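AP endonuclease, family protein 2 (Mycobacterium smegmatis, PDB 5TNV) binds magnesium within a xylose isomerase-like TIM barrel and may act as an endonuclease. Local coordinates at residues I103-S108 and H124-L129; E174-L179 and I188-E193; A208-V213 and L245-F250. One frame throughout, in Å; residues are numbered along the deposited sequence.

Contact 1 of 3, residues I103-S108 and H124-L129; sequences ISMTRS and HRLIDL
Leu126 packs on Ile103 and Met105 and so joins a barrel strand to the helix outside it. This is the first half of a beta-alpha-beta unit of the TIM barrel: strand 99-104, helix 116-133, strand 137-141. The interaction across the contact is apolar, and all three residues are buried.

Leu126 does the touching with its forked end. Its CD1 meets both partners, with Ile103 CG2 3.9 Å away and Met105 CG 3.7 Å away. The other branch, Leu126 CD2, faces only Ile103, at 4.1 Å from CG2. In Ile103 the branch methyl CG2 stands anti to the backbone N, with CG1 placed beside that N (chi1 -55°). This leaves CG2 to meet the leucine.

Polar contacts belong to the surroundings. Ser104 points away from the helix, and its OG hydrogen-bonds Asp70 and the magnesium ligand His252. Strand 137-141 lies alongside, and Ile103 and Met105 make backbone hydrogen bonds to Asn139. On the helix, Ile127 points away from 103-108 and packs on Leu179 of helix 169-185.

Met105 sits where the strand gives way to the loop, its side chain about 7 Å from that of Glu193. An extended chi2 (175°) carries its sulfur on past CG, still within touch of the leucine. Met105 SD lies 4.0 Å from Leu126 CD1.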
loop_
_atom_site.group_PDB
_atom_site.type_symbol
_atom_site.label_atom_id
_atom_site.label_comp_id
_atom_site.label_asym_id
_atom_site.label_seq_id
_atom_site.Cartn_x
_atom_site.Cartn_y
_atom_site.Cartn_z
ATOM N N ILE A 103 -15.677 -21.141 11.959
ATOM C CA ILE A 103 -14.502 -21.764 12.576
ATOM C C ILE A 103 -13.694 -22.436 11.449
ATOM O O ILE A 103 -14.173 -23.386 10.833
ATOM C CB ILE A 103 -14.851 -22.777 13.666
ATOM C CG1 ILE A 103 -15.742 -22.173 14.729
ATOM C CG2 ILE A 103 -13.568 -23.376 14.226
ATOM C CD1 ILE A 103 -16.280 -23.161 15.760
ATOM N N SER A 104 -12.480 -21.951 11.244
ATOM C CA SER A 104 -11.599 -22.416 10.169
ATOM C C SER A 104 -10.444 -23.221 10.694
ATOM O O SER A 104 -9.505 -22.701 11.292
ATOM C CB SER A 104 -11.053 -21.220 9.362
ATOM O OG SER A 104 -12.109 -20.528 8.702
ATOM N N MET A 105 -10.453 -24.526 10.413
ATOM C CA MET A 105 -9.316 -25.372 10.697
ATOM C C MET A 105 -8.194 -25.026 9.746
ATOM O O MET A 105 -8.470 -24.750 8.592
ATOM C CB MET A 105 -9.718 -26.841 10.566
ATOM C CG MET A 105 -10.766 -27.277 11.555
ATOM S SD MET A 105 -11.351 -28.956 11.304
ATOM C CE MET A 105 -9.990 -30.055 11.759
ATOM N N THR A 106 -6.962 -25.090 10.217
ATOM C CA THR A 106 -5.882 -24.614 9.341
ATOM C C THR A 106 -5.205 -25.815 8.747
ATOM O O THR A 106 -5.705 -26.599 7.957
ATOM C CB THR A 106 -5.041 -23.609 10.137
ATOM O OG1 THR A 106 -4.443 -24.206 11.313
ATOM C CG2 THR A 106 -5.928 -22.451 10.613
ATOM N N ARG A 107 -4.045 -26.190 8.793
ATOM C CA ARG A 107 -3.058 -27.192 8.610
ATOM C C ARG A 107 -3.366 -28.426 9.484
ATOM O O ARG A 107 -2.559 -28.934 10.216
ATOM C CB ARG A 107 -1.648 -26.633 8.800
ATOM C CG ARG A 107 -1.382 -25.476 7.803
ATOM C CD ARG A 107 0.041 -24.921 7.889
ATOM N NE ARG A 107 0.139 -23.716 7.068
ATOM C CZ ARG A 107 0.211 -23.712 5.748
ATOM N NH1 ARG A 107 0.290 -24.839 5.061
ATOM N NH2 ARG A 107 0.229 -22.551 5.115
ATOM N N SER A 108 -4.599 -28.882 9.311
ATOM C CA SER A 108 -5.231 -29.954 10.057
ATOM C C SER A 108 -6.041 -30.819 9.118
ATOM O O SER A 108 -7.247 -30.998 9.253
ATOM C CB SER A 108 -6.129 -29.395 11.159
ATOM O OG SER A 108 -5.364 -28.575 11.991
ATOM N N HIS A 124 -15.643 -32.843 13.556
ATOM C CA HIS A 124 -16.982 -33.152 14.087
ATOM C C HIS A 124 -17.284 -32.401 15.372
ATOM O O HIS A 124 -18.394 -31.893 15.568
ATOM C CB HIS A 124 -17.103 -34.666 14.293
ATOM C CG HIS A 124 -17.401 -35.454 13.086
ATOM N ND1 HIS A 124 -18.588 -35.330 12.409
ATOM C CD2 HIS A 124 -16.662 -36.448 12.477
ATOM C CE1 HIS A 124 -18.578 -36.220 11.411
ATOM N NE2 HIS A 124 -17.437 -36.890 11.445
ATOM N N ARG A 125 -16.281 -32.326 16.273
ATOM C CA ARG A 125 -16.482 -31.575 17.524
ATOM C C ARG A 125 -16.800 -30.106 17.230
ATOM O O ARG A 125 -17.677 -29.503 17.879
ATOM C CB ARG A 125 -15.292 -31.721 18.426
ATOM C CG ARG A 125 -15.121 -33.037 19.096
ATOM C CD ARG A 125 -14.024 -33.118 20.142
ATOM N NE ARG A 125 -14.344 -32.232 21.235
ATOM C CZ ARG A 125 -15.215 -32.455 22.217
ATOM N NH1 ARG A 125 -15.857 -33.629 22.204
ATOM N NH2 ARG A 125 -15.412 -31.523 23.160
ATOM N N LEU A 126 -16.069 -29.520 16.283
ATOM C CA LEU A 126 -16.314 -28.116 15.912
ATOM C C LEU A 126 -17.694 -27.924 15.289
ATOM O O LEU A 126 -18.344 -26.899 15.530
ATOM C CB LEU A 126 -15.210 -27.600 15.022
ATOM C CG LEU A 126 -13.825 -27.532 15.655
ATOM C CD1 LEU A 126 -12.780 -27.142 14.620
ATOM C CD2 LEU A 126 -13.780 -26.530 16.801
ATOM N N ILE A 127 -18.189 -28.897 14.519
ATOM C CA ILE A 127 -19.544 -28.846 13.988
ATOM C C ILE A 127 -20.568 -28.863 15.108
ATOM O O ILE A 127 -21.590 -28.179 14.985
ATOM C CB ILE A 127 -19.744 -29.937 12.931
ATOM C CG1 ILE A 127 -18.902 -29.668 11.680
ATOM C CG2 ILE A 127 -21.224 -30.121 12.598
ATOM C CD1 ILE A 127 -18.831 -30.806 10.687
ATOM N N ASP A 128 -20.345 -29.609 16.182
ATOM C CA ASP A 128 -21.228 -29.521 17.333
ATOM C C ASP A 128 -21.114 -28.242 18.122
ATOM O O ASP A 128 -22.119 -27.736 18.593
ATOM C CB ASP A 128 -21.001 -30.748 18.282
ATOM C CG ASP A 128 -21.694 -31.971 17.725
ATOM O OD1 ASP A 128 -22.731 -31.900 17.014
ATOM O OD2 ASP A 128 -21.186 -33.065 18.014
ATOM N N LEU A 129 -19.914 -27.659 18.220
ATOM C CA LEU A 129 -19.740 -26.410 18.932
ATOM C C LEU A 129 -20.292 -25.209 18.192
ATOM O O LEU A 129 -20.801 -24.239 18.815
ATOM C CB LEU A 129 -18.237 -26.163 19.252
ATOM C CG LEU A 129 -17.711 -27.052 20.392
ATOM C CD1 LEU A 129 -16.199 -27.150 20.361
ATOM C CD2 LEU A 129 -18.188 -26.505 21.724
#

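Contact 2 of 3, residues E174-L179 and I188-E193; sequences ERVREL and IQLSLE
The carbonyl of Val176 is the flat group that touches across this contact, and the methyl it meets belongs to Leu190: Val176 O lies 3.8 Å from Leu190 CD2. The other flat group of note is the carboxylate of Glu193, at the end of the strand and turned to other partners. Its OE2 is a ligand of the magnesium ion, which Asp223 and His252 also bind. Its OE1 is hydrogen-bonded to Asn139 ND2, so each oxygen has its own partner and the rotation of the group is probably fixed.

All other packing is aliphatic. Leu190 CD2 lies between Val176 and Leu179, three residues apart on the helix. It is 3.8 Å from Leu179 CB and 4.0 Å from Val176 CG1. The CA-CB bond of Leu190 points toward the helix, and with CG anti to the backbone N (chi1 -171°) the chain carries CD2 on to it.

Helix 169-185 and strand 189-193 are consecutive helix and strand of the TIM barrel. The helix runs down the outside and the strand returns through the wall. The axes of the short segments 174-179 and 189-193 approach to 9.3 Å, at 149° between their N-to-C directions.

Val176 also serves the next residue on this side of the strand. Its CG2 lies 3.9 Å from Leu192 CD2, and its CG1 is 4.1 Å from the same methyl. Val218 of the neighbouring strand touches both Val176 and Leu192. On the other side of the strand, Ser191 OG hydrogen-bonds Asn249 OD1.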
loop_
_atom_site.group_PDB
_atom_site.type_symbol
_atom_site.label_atom_id
_atom_site.label_comp_id
_atom_site.label_asym_id
_atom_site.label_seq_id
_atom_site.Cartn_x
_atom_site.Cartn_y
_atom_site.Cartn_z
ATOM N N GLU A 174 -14.926 -38.968 0.844
ATOM C CA GLU A 174 -15.736 -39.716 1.823
ATOM C C GLU A 174 -15.815 -38.948 3.118
ATOM O O GLU A 174 -16.902 -38.820 3.700
ATOM C CB GLU A 174 -15.122 -41.109 2.068
ATOM C CG GLU A 174 -15.737 -42.048 3.076
ATOM C CD GLU A 174 -14.882 -43.311 3.248
ATOM O OE1 GLU A 174 -14.349 -43.878 2.268
ATOM O OE2 GLU A 174 -14.703 -43.779 4.391
ATOM N N ARG A 175 -14.670 -38.457 3.585
ATOM C CA ARG A 175 -14.646 -37.746 4.881
ATOM C C ARG A 175 -15.319 -36.379 4.809
ATOM O O ARG A 175 -15.993 -35.948 5.742
ATOM C CB ARG A 175 -13.233 -37.688 5.422
ATOM C CG ARG A 175 -12.771 -39.075 5.869
ATOM C CD ARG A 175 -11.344 -39.057 6.408
ATOM N NE ARG A 175 -11.005 -40.376 6.911
ATOM C CZ ARG A 175 -9.818 -40.766 7.352
ATOM N NH1 ARG A 175 -8.794 -39.936 7.416
ATOM N NH2 ARG A 175 -9.578 -42.018 7.769
ATOM N N VAL A 176 -15.190 -35.681 3.688
ATOM C CA VAL A 176 -15.943 -34.443 3.452
ATOM C C VAL A 176 -17.430 -34.703 3.534
ATOM O O VAL A 176 -18.150 -33.935 4.169
ATOM C CB VAL A 176 -15.521 -33.797 2.101
ATOM C CG1 VAL A 176 -16.528 -32.746 1.712
ATOM C CG2 VAL A 176 -14.116 -33.187 2.265
ATOM N N ARG A 177 -17.906 -35.754 2.855
ATOM C CA ARG A 177 -19.325 -36.051 2.915
ATOM C C ARG A 177 -19.816 -36.361 4.309
ATOM O O ARG A 177 -20.894 -35.966 4.728
ATOM C CB ARG A 177 -19.683 -37.209 1.979
ATOM C CG ARG A 177 -19.560 -36.900 0.491
ATOM C CD ARG A 177 -19.631 -38.203 -0.320
ATOM N NE ARG A 177 -19.662 -38.012 -1.717
ATOM C CZ ARG A 177 -19.540 -38.964 -2.613
ATOM N NH1 ARG A 177 -19.332 -40.211 -2.248
ATOM N NH2 ARG A 177 -19.608 -38.578 -3.888
ATOM N N GLU A 178 -19.010 -37.103 5.051
ATOM C CA GLU A 178 -19.339 -37.431 6.441
ATOM C C GLU A 178 -19.498 -36.166 7.265
ATOM O O GLU A 178 -20.441 -35.992 8.063
ATOM C CB GLU A 178 -18.235 -38.325 7.023
ATOM C CG GLU A 178 -18.383 -38.780 8.420
ATOM C CD GLU A 178 -17.161 -39.566 8.917
ATOM O OE1 GLU A 178 -16.526 -40.312 8.091
ATOM O OE2 GLU A 178 -16.990 -39.280 10.123
ATOM N N LEU A 179 -18.551 -35.218 7.113
ATOM C CA LEU A 179 -18.685 -33.933 7.784
ATOM C C LEU A 179 -19.879 -33.151 7.308
ATOM O O LEU A 179 -20.601 -32.543 8.118
ATOM C CB LEU A 179 -17.378 -33.118 7.642
ATOM C CG LEU A 179 -16.166 -33.707 8.381
ATOM C CD1 LEU A 179 -14.899 -32.926 7.958
ATOM C CD2 LEU A 179 -16.348 -33.666 9.882
ATOM N N ILE A 188 -25.941 -26.049 9.679
ATOM C CA ILE A 188 -24.831 -25.243 9.212
ATOM C C ILE A 188 -24.261 -25.889 7.965
ATOM O O ILE A 188 -24.806 -26.859 7.433
ATOM C CB ILE A 188 -23.784 -25.062 10.341
ATOM C CG1 ILE A 188 -23.048 -26.333 10.711
ATOM C CG2 ILE A 188 -24.393 -24.400 11.548
ATOM C CD1 ILE A 188 -21.736 -26.104 11.438
ATOM N N GLN A 189 -23.142 -25.359 7.457
ATOM C CA GLN A 189 -22.474 -25.965 6.313
ATOM C C GLN A 189 -20.985 -26.114 6.559
ATOM O O GLN A 189 -20.391 -25.391 7.397
ATOM C CB GLN A 189 -22.712 -25.180 5.028
ATOM C CG GLN A 189 -24.163 -25.111 4.622
ATOM C CD GLN A 189 -24.363 -24.458 3.255
ATOM O OE1 GLN A 189 -23.484 -24.387 2.438
ATOM N NE2 GLN A 189 -25.576 -24.027 3.017
ATOM N N LEU A 190 -20.391 -27.046 5.810
ATOM C CA LEU A 190 -18.946 -27.219 5.688
ATOM C C LEU A 190 -18.434 -26.432 4.479
ATOM O O LEU A 190 -19.107 -26.461 3.435
ATOM C CB LEU A 190 -18.633 -28.698 5.517
ATOM C CG LEU A 190 -17.140 -29.076 5.585
ATOM C CD1 LEU A 190 -16.672 -29.020 7.023
ATOM C CD2 LEU A 190 -16.959 -30.441 4.965
ATOM N N SER A 191 -17.294 -25.799 4.611
ATOM C CA SER A 191 -16.644 -25.145 3.488
ATOM C C SER A 191 -15.248 -25.754 3.293
ATOM O O SER A 191 -14.600 -26.145 4.257
ATOM C CB SER A 191 -16.550 -23.641 3.680
ATOM O OG SER A 191 -16.269 -22.996 2.446
ATOM N N LEU A 192 -14.835 -25.807 2.022
ATOM C CA LEU A 192 -13.564 -26.359 1.599
ATOM C C LEU A 192 -12.657 -25.277 1.048
ATOM O O LEU A 192 -12.945 -24.648 0.038
ATOM C CB LEU A 192 -13.766 -27.413 0.497
ATOM C CG LEU A 192 -14.824 -28.496 0.776
ATOM C CD1 LEU A 192 -14.928 -29.412 -0.431
ATOM C CD2 LEU A 192 -14.478 -29.265 2.054
ATOM N N GLU A 193 -11.555 -25.032 1.771
ATOM C CA GLU A 193 -10.662 -23.914 1.473
ATOM C C GLU A 193 -9.706 -24.234 0.333
ATOM O O GLU A 193 -8.812 -25.093 0.459
ATOM C CB GLU A 193 -9.893 -23.537 2.754
ATOM C CG GLU A 193 -8.989 -22.356 2.584
ATOM C CD GLU A 193 -8.300 -21.967 3.897
ATOM O OE1 GLU A 193 -8.710 -22.449 4.966
ATOM O OE2 GLU A 193 -7.350 -21.124 3.833
#

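Contact 3 of 3, residues A208-V213 and L245-F250; sequences AFIKDV and LPYSNF
Tyr247 has the most surface buried here, and it meets Ile210 and Lys211 of helix 203-213. The contact joins that outer helix of the TIM barrel to the segment leading into strand 251-261. The tyrosine ends a short 3-10 turn. Its backbone hydrogen-bonds Leu220, and so does that of Asn249, which brings this segment alongside strand 218-221.

Ile210 is the buried partner. Its branch methyl CG2 lies by the root of the ring, 3.8 Å from Tyr247 CD1 and 4.0 Å from Tyr247 CB. The CA-CB bond of Tyr247 points toward the helix, and its first torsion, with CG anti to the carbonyl carbon (chi1 -57°), sets the ring beside Ile210 CG2. The approach is oblique. Ile210 also packs on Val218 and Leu192, so it links the tyrosine to the strands beneath.

Lys211 lies one residue on, at the exposed margin. The end of its chain comes near the phenol end of the ring. Lys211 NZ gives a weak hydrogen bond to Tyr247 OH. The place of that oxygen is less sure, so the bond is doubtful and the apolar packing is the firmer part of the contact.

Further along, Phe250 meets the ring of the metal ligand His252, the planes about 70° apart. At the base of the tyrosine ring, Ile210 CG2 lies 3.9 Å from Tyr247 CG.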
loop_
_atom_site.group_PDB
_atom_site.type_symbol
_atom_site.label_atom_id
_atom_site.label_comp_id
_atom_site.label_asym_id
_atom_site.label_seq_id
_atom_site.Cartn_x
_atom_site.Cartn_y
_atom_site.Cartn_z
ATOM N N ALA A 208 -14.466 -29.485 -9.909
ATOM C CA ALA A 208 -14.652 -30.918 -10.111
ATOM C C ALA A 208 -14.793 -31.621 -8.752
ATOM O O ALA A 208 -15.580 -32.576 -8.613
ATOM C CB ALA A 208 -13.547 -31.530 -10.908
ATOM N N PHE A 209 -14.042 -31.133 -7.761
ATOM C CA PHE A 209 -14.082 -31.753 -6.429
ATOM C C PHE A 209 -15.445 -31.515 -5.789
ATOM O O PHE A 209 -16.070 -32.456 -5.255
ATOM C CB PHE A 209 -12.958 -31.241 -5.570
ATOM C CG PHE A 209 -12.737 -32.000 -4.272
ATOM C CD1 PHE A 209 -13.402 -31.701 -3.093
ATOM C CD2 PHE A 209 -11.805 -33.039 -4.242
ATOM C CE1 PHE A 209 -13.160 -32.421 -1.943
ATOM C CE2 PHE A 209 -11.548 -33.760 -3.078
ATOM C CZ PHE A 209 -12.239 -33.442 -1.940
ATOM N N ILE A 210 -15.950 -30.281 -5.821
ATOM C CA ILE A 210 -17.227 -30.005 -5.171
ATOM C C ILE A 210 -18.356 -30.742 -5.902
ATOM O O ILE A 210 -19.297 -31.244 -5.291
ATOM C CB ILE A 210 -17.485 -28.494 -5.002
ATOM C CG1 ILE A 210 -18.590 -28.245 -3.978
ATOM C CG2 ILE A 210 -17.791 -27.814 -6.299
ATOM C CD1 ILE A 210 -18.208 -28.620 -2.566
ATOM N N LYS A 211 -18.242 -30.886 -7.221
ATOM C CA LYS A 211 -19.233 -31.673 -7.958
ATOM C C LYS A 211 -19.170 -33.143 -7.576
ATOM O O LYS A 211 -20.194 -33.803 -7.376
ATOM C CB LYS A 211 -18.968 -31.506 -9.488
ATOM C CG LYS A 211 -19.444 -30.111 -9.992
ATOM C CD LYS A 211 -19.452 -29.984 -11.495
ATOM C CE LYS A 211 -19.886 -28.590 -11.920
ATOM N NZ LYS A 211 -21.351 -28.396 -12.171
ATOM N N ASP A 212 -17.977 -33.692 -7.427
ATOM C CA ASP A 212 -17.828 -35.080 -7.013
ATOM C C ASP A 212 -18.349 -35.301 -5.595
ATOM O O ASP A 212 -18.955 -36.353 -5.332
ATOM C CB ASP A 212 -16.371 -35.545 -7.111
ATOM C CG ASP A 212 -15.920 -35.776 -8.517
ATOM O OD1 ASP A 212 -16.734 -35.992 -9.442
ATOM O OD2 ASP A 212 -14.683 -35.837 -8.736
ATOM N N VAL A 213 -18.117 -34.374 -4.685
ATOM C CA VAL A 213 -18.634 -34.486 -3.326
ATOM C C VAL A 213 -20.160 -34.563 -3.360
ATOM O O VAL A 213 -20.733 -35.350 -2.626
ATOM C CB VAL A 213 -18.154 -33.297 -2.500
ATOM C CG1 VAL A 213 -18.942 -33.133 -1.207
ATOM C CG2 VAL A 213 -16.662 -33.403 -2.211
ATOM N N LEU A 245 -17.159 -18.928 -7.635
ATOM C CA LEU A 245 -18.180 -18.273 -6.811
ATOM C C LEU A 245 -19.534 -18.963 -6.845
ATOM O O LEU A 245 -20.189 -18.975 -5.777
ATOM C CB LEU A 245 -18.274 -16.792 -7.150
ATOM C CG LEU A 245 -17.157 -15.945 -6.539
ATOM C CD1 LEU A 245 -17.176 -14.559 -7.162
ATOM C CD2 LEU A 245 -17.264 -15.862 -5.023
ATOM N N PRO A 246 -20.022 -19.517 -7.961
ATOM C CA PRO A 246 -21.328 -20.212 -7.940
ATOM C C PRO A 246 -21.398 -21.354 -6.936
ATOM O O PRO A 246 -22.500 -21.760 -6.605
ATOM C CB PRO A 246 -21.476 -20.736 -9.374
ATOM C CG PRO A 246 -20.710 -19.728 -10.192
ATOM C CD PRO A 246 -19.481 -19.462 -9.328
ATOM N N TYR A 247 -20.276 -21.906 -6.504
ATOM C CA TYR A 247 -20.213 -23.049 -5.619
ATOM C C TYR A 247 -19.786 -22.678 -4.198
ATOM O O TYR A 247 -19.547 -23.574 -3.388
ATOM C CB TYR A 247 -19.229 -24.091 -6.173
ATOM C CG TYR A 247 -19.563 -24.547 -7.560
ATOM C CD1 TYR A 247 -20.461 -25.571 -7.741
ATOM C CD2 TYR A 247 -18.992 -23.955 -8.683
ATOM C CE1 TYR A 247 -20.788 -26.009 -9.007
ATOM C CE2 TYR A 247 -19.329 -24.362 -9.956
ATOM C CZ TYR A 247 -20.223 -25.393 -10.094
ATOM O OH TYR A 247 -20.553 -25.839 -11.401
ATOM N N SER A 248 -19.636 -21.380 -3.914
ATOM C CA SER A 248 -19.032 -20.890 -2.687
ATOM C C SER A 248 -20.044 -20.576 -1.588
ATOM O O SER A 248 -21.043 -19.889 -1.817
ATOM C CB SER A 248 -18.179 -19.662 -3.018
ATOM O OG SER A 248 -17.094 -19.993 -3.848
ATOM N N ASN A 249 -19.697 -21.006 -0.379
ATOM C CA ASN A 249 -20.581 -20.786 0.800
ATOM C C ASN A 249 -19.878 -20.030 1.931
ATOM O O ASN A 249 -20.484 -19.848 2.985
ATOM C CB ASN A 249 -21.205 -22.083 1.283
ATOM C CG ASN A 249 -20.161 -23.050 1.830
ATOM O OD1 ASN A 249 -18.960 -22.894 1.652
ATOM N ND2 ASN A 249 -20.625 -24.128 2.443
ATOM N N PHE A 250 -18.644 -19.610 1.742
ATOM C CA PHE A 250 -17.807 -18.979 2.771
ATOM C C PHE A 250 -16.643 -18.344 2.024
ATOM O O PHE A 250 -16.334 -18.780 0.925
ATOM C CB PHE A 250 -17.313 -20.064 3.731
ATOM C CG PHE A 250 -16.409 -19.585 4.851
ATOM C CD1 PHE A 250 -16.772 -18.530 5.671
ATOM C CD2 PHE A 250 -15.197 -20.235 5.107
ATOM C CE1 PHE A 250 -15.984 -18.112 6.706
ATOM C CE2 PHE A 250 -14.396 -19.818 6.162
ATOM C CZ PHE A 250 -14.789 -18.785 6.980
#

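The three contacts follow one another along the chain of one barrel. Contacts 1 and 2 each pack a helix on a strand, while contact 3 packs a helix on the segment before strand 251-261. Contacts 1 and 2 are centred about 10 Å apart. They meet through helices 116-133 and 169-185, where His124 NE2 lies 2.8 Å from Glu178 OE2, probably a hydrogen bond. Contacts 2 and 3 have centres about 11 Å apart. Arg177 NH2 reaches Asp212 O at 2.7 Å, and Leu192 CD1 packs on Phe209 CE1. Contact 2 supplies the magnesium ligand Glu193. Contacts 1 and 3, about 19 Å apart between centres, still meet where Ser104 OG lies 3.5 Å from Phe250 CE2. Both residues also touch His252, another magnesium ligand.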